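Local coordinates for dihydrodipicolinate reductase N-terminus domain-containing protein (Mycobacterium smegmatis, PDB 6IAQ) that probably catalyses the NADP-dependent reductive amination of ketones to amines, as a native amine dehydrogenase with a Rossmann-type cofactor-binding domain, at residues 210-215 and 256-261. Numbering follows the deposited sequence.
Sequences ALVADT and DRIETE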
ATOM      1  N   ALA A 210      12.324  -7.191   7.513  1.00 30.66           N
ATOM      2  CA  ALA A 210      12.025  -5.964   6.736  1.00 32.59           C
ATOM      3  C   ALA A 210      10.967  -5.130   7.477  1.00 35.55           C
ATOM      4  O   ALA A 210      11.158  -3.901   7.568  1.00 32.56           O
ATOM      5  CB  ALA A 210      11.567  -6.311   5.340  1.00 30.88           C
ATOM      6  N   LEU A 211       9.877  -5.751   7.948  1.00 35.66           N
ATOM      7  CA  LEU A 211       8.766  -4.997   8.597  1.00 34.16           C
ATOM      8  C   LEU A 211       9.275  -4.377   9.901  1.00 33.64           C
ATOM      9  O   LEU A 211       9.025  -3.204  10.143  1.00 32.77           O
ATOM     10  CB  LEU A 211       7.577  -5.935   8.828  1.00 35.16           C
ATOM     11  CG  LEU A 211       6.770  -6.293   7.584  1.00 32.13           C
ATOM     12  CD1 LEU A 211       5.700  -7.298   7.939  1.00 33.98           C
ATOM     13  CD2 LEU A 211       6.153  -5.057   6.950  1.00 33.35           C
ATOM     14  N   VAL A 212      10.002  -5.155  10.688  1.00 39.90           N
ATOM     15  CA  VAL A 212      10.581  -4.702  11.988  1.00 37.82           C
ATOM     16  C   VAL A 212      11.530  -3.526  11.741  1.00 41.06           C
ATOM     17  O   VAL A 212      11.386  -2.492  12.436  1.00 44.60           O
ATOM     18  CB  VAL A 212      11.246  -5.874  12.717  1.00 39.34           C
ATOM     19  CG1 VAL A 212      12.137  -5.418  13.865  1.00 43.14           C
ATOM     20  CG2 VAL A 212      10.196  -6.873  13.202  1.00 38.60           C
ATOM     21  N   ALA A 213      12.448  -3.653  10.780  1.00 40.52           N
ATOM     22  CA  ALA A 213      13.439  -2.603  10.462  1.00 37.83           C
ATOM     23  C   ALA A 213      12.709  -1.367   9.925  1.00 40.15           C
ATOM     24  O   ALA A 213      13.047  -0.234  10.353  1.00 37.10           O
ATOM     25  CB  ALA A 213      14.458  -3.120   9.476  1.00 41.35           C
ATOM     26  N   ASP A 214      11.740  -1.551   9.020  1.00 32.66           N
ATOM     27  CA  ASP A 214      10.986  -0.400   8.451  1.00 36.27           C
ATOM     28  C   ASP A 214      10.245   0.349   9.577  1.00 34.16           C
ATOM     29  O   ASP A 214      10.113   1.567   9.506  1.00 38.19           O
ATOM     30  CB  ASP A 214      10.019  -0.828   7.348  1.00 30.49           C
ATOM     31  CG  ASP A 214       9.234   0.342   6.794  1.00 31.73           C
ATOM     32  OD1 ASP A 214       9.804   1.137   6.022  1.00 37.59           O
ATOM     33  OD2 ASP A 214       8.076   0.468   7.185  1.00 35.23           O
ATOM     34  N   THR A 215       9.747  -0.356  10.578  1.00 35.82           N
ATOM     35  CA  THR A 215       8.956   0.273  11.663  1.00 39.82           C
ATOM     36  C   THR A 215       9.912   0.927  12.673  1.00 43.92           C
ATOM     37  O   THR A 215       9.437   1.713  13.501  1.00 42.85           O
ATOM     38  CB  THR A 215       7.992  -0.733  12.298  1.00 39.34           C
ATOM     39  OG1 THR A 215       7.318  -1.410  11.221  1.00 36.59           O
ATOM     40  CG2 THR A 215       6.983  -0.050  13.201  1.00 38.07           C
ATOM     41  N   ASP A 256       6.884 -17.990  11.361  1.00 31.89           N
ATOM     42  CA  ASP A 256       7.947 -17.126  11.898  1.00 32.56           C
ATOM     43  C   ASP A 256       7.295 -16.082  12.789  1.00 36.27           C
ATOM     44  O   ASP A 256       6.191 -15.612  12.461  1.00 35.48           O
ATOM     45  CB  ASP A 256       8.766 -16.488  10.772  1.00 33.67           C
ATOM     46  CG  ASP A 256       9.627 -17.526  10.092  1.00 35.35           C
ATOM     47  OD1 ASP A 256      10.609 -17.978  10.748  1.00 34.77           O
ATOM     48  OD2 ASP A 256       9.262 -17.942   8.977  1.00 32.02           O
ATOM     49  N   ARG A 257       7.983 -15.725  13.862  1.00 33.99           N
ATOM     50  CA  ARG A 257       7.477 -14.778  14.879  1.00 35.84           C
ATOM     51  C   ARG A 257       8.625 -13.938  15.400  1.00 39.09           C
ATOM     52  O   ARG A 257       9.678 -14.509  15.761  1.00 42.16           O
ATOM     53  CB  ARG A 257       6.834 -15.563  16.020  1.00 42.37           C
ATOM     54  CG  ARG A 257       6.294 -14.712  17.158  1.00 48.65           C
ATOM     55  CD  ARG A 257       5.806 -15.674  18.224  1.00 56.02           C
ATOM     56  NE  ARG A 257       4.534 -15.267  18.771  1.00 64.42           N
ATOM     57  CZ  ARG A 257       4.380 -14.479  19.830  1.00 70.36           C
ATOM     58  NH1 ARG A 257       5.425 -14.020  20.493  1.00 69.42           N
ATOM     59  NH2 ARG A 257       3.165 -14.160  20.239  1.00 74.67           N
ATOM     60  N   ILE A 258       8.425 -12.626  15.422  1.00 37.53           N
ATOM     61  CA  ILE A 258       9.377 -11.667  16.028  1.00 36.96           C
ATOM     62  C   ILE A 258       8.611 -10.815  17.034  1.00 42.11           C
ATOM     63  O   ILE A 258       7.655 -10.119  16.626  1.00 39.86           O
ATOM     64  CB  ILE A 258      10.072 -10.825  14.953  1.00 39.48           C
ATOM     65  CG1 ILE A 258      10.823 -11.716  13.952  1.00 37.03           C
ATOM     66  CG2 ILE A 258      10.968  -9.789  15.618  1.00 40.75           C
ATOM     67  CD1 ILE A 258      11.636 -10.942  12.936  1.00 37.44           C
ATOM     68  N   GLU A 259       9.025 -10.877  18.300  1.00 42.81           N
ATOM     69  CA  GLU A 259       8.569  -9.938  19.354  1.00 43.59           C
ATOM     70  C   GLU A 259       9.533  -8.767  19.395  1.00 46.61           C
ATOM     71  O   GLU A 259      10.745  -9.003  19.294  1.00 48.03           O
ATOM     72  CB  GLU A 259       8.525 -10.620  20.709  1.00 46.86           C
ATOM     73  CG  GLU A 259       7.725 -11.890  20.686  1.00 49.09           C
ATOM     74  CD  GLU A 259       7.566 -12.508  22.068  1.00 51.89           C
ATOM     75  OE1 GLU A 259       7.992 -11.867  23.061  1.00 55.97           O
ATOM     76  OE2 GLU A 259       7.046 -13.638  22.138  1.00 58.91           O
ATOM     77  N   THR A 260       9.008  -7.559  19.526  1.00 41.92           N
ATOM     78  CA  THR A 260       9.834  -6.342  19.655  1.00 45.64           C
ATOM     79  C   THR A 260       9.863  -5.915  21.122  1.00 47.43           C
ATOM     80  O   THR A 260       8.896  -6.218  21.855  1.00 41.09           O
ATOM     81  CB  THR A 260       9.314  -5.239  18.730  1.00 45.34           C
ATOM     82  OG1 THR A 260       8.013  -4.849  19.182  1.00 49.05           O
ATOM     83  CG2 THR A 260       9.279  -5.696  17.289  1.00 48.54           C
ATOM     84  N   GLU A 261      10.929  -5.216  21.517  1.00 51.27           N
ATOM     85  CA  GLU A 261      11.024  -4.613  22.869  1.00 52.27           C
ATOM     86  C   GLU A 261       9.848  -3.640  23.032  1.00 53.74           C
ATOM     87  O   GLU A 261       9.240  -3.635  24.098  1.00 51.46           O
ATOM     88  CB  GLU A 261      12.392  -3.954  23.077  1.00 55.53           C
ATOM     89  CG  GLU A 261      13.565  -4.928  23.104  1.00 58.61           C
ATOM     90  CD  GLU A 261      13.590  -5.965  24.235  1.00 68.15           C
ATOM     91  OE1 GLU A 261      12.600  -6.070  25.032  1.00 68.85           O
ATOM     92  OE2 GLU A 261      14.600  -6.716  24.312  1.00 72.05           O
TER
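Val-212 carries the whole helix side of this contact, setting its two methyls against two side chains of strand 249-260. Its CG2 lies 3.9 Å from Ile-258 CG2, a van der Waals distance between buried methyls. Thr-260 CG2 sits about equally far from both valine methyls, 4.4 Å from Val-212 CG2 and 4.5 Å from Val-212 CG1, a looser approach. Ile-258 and Thr-260 are two positions apart and both point their CB toward the helix, whereas Glu-259 between them points its CB away, so the valine meets one face of the strand. No hydrogen bond crosses, and only 105 Å² is buried; the contact is apolar and small. With chi1 at 166°, Val-212 holds CG1 anti to its backbone N and CG2 beside that N, which puts CG2 toward Ile-258 and leaves CG1 next to Thr-260. Ile-258 makes its closest approach with CG2; its longer branch returns at the tip, CD1 lying 4.3 Å from Val-212 CG2, with CG1 itself further off.

The hydroxyl of Thr-260 is hydrogen-bonded to Pro-264 O in the turn after the strand, consistent with its methyl being the group turned to the valine.

Helix 203-215 thus packs on the mixed sheet of the C-terminal domain: Leu-208 also touches Ile-258, Val-219 of neighbouring strand 219-230 touches Val-212, and helix 141-153 meets Leu-211 through Ile-149. Asp-214 forms salt bridges with Arg-332 and Arg-334 of the second subunit, placing this helix end at the dimer interface.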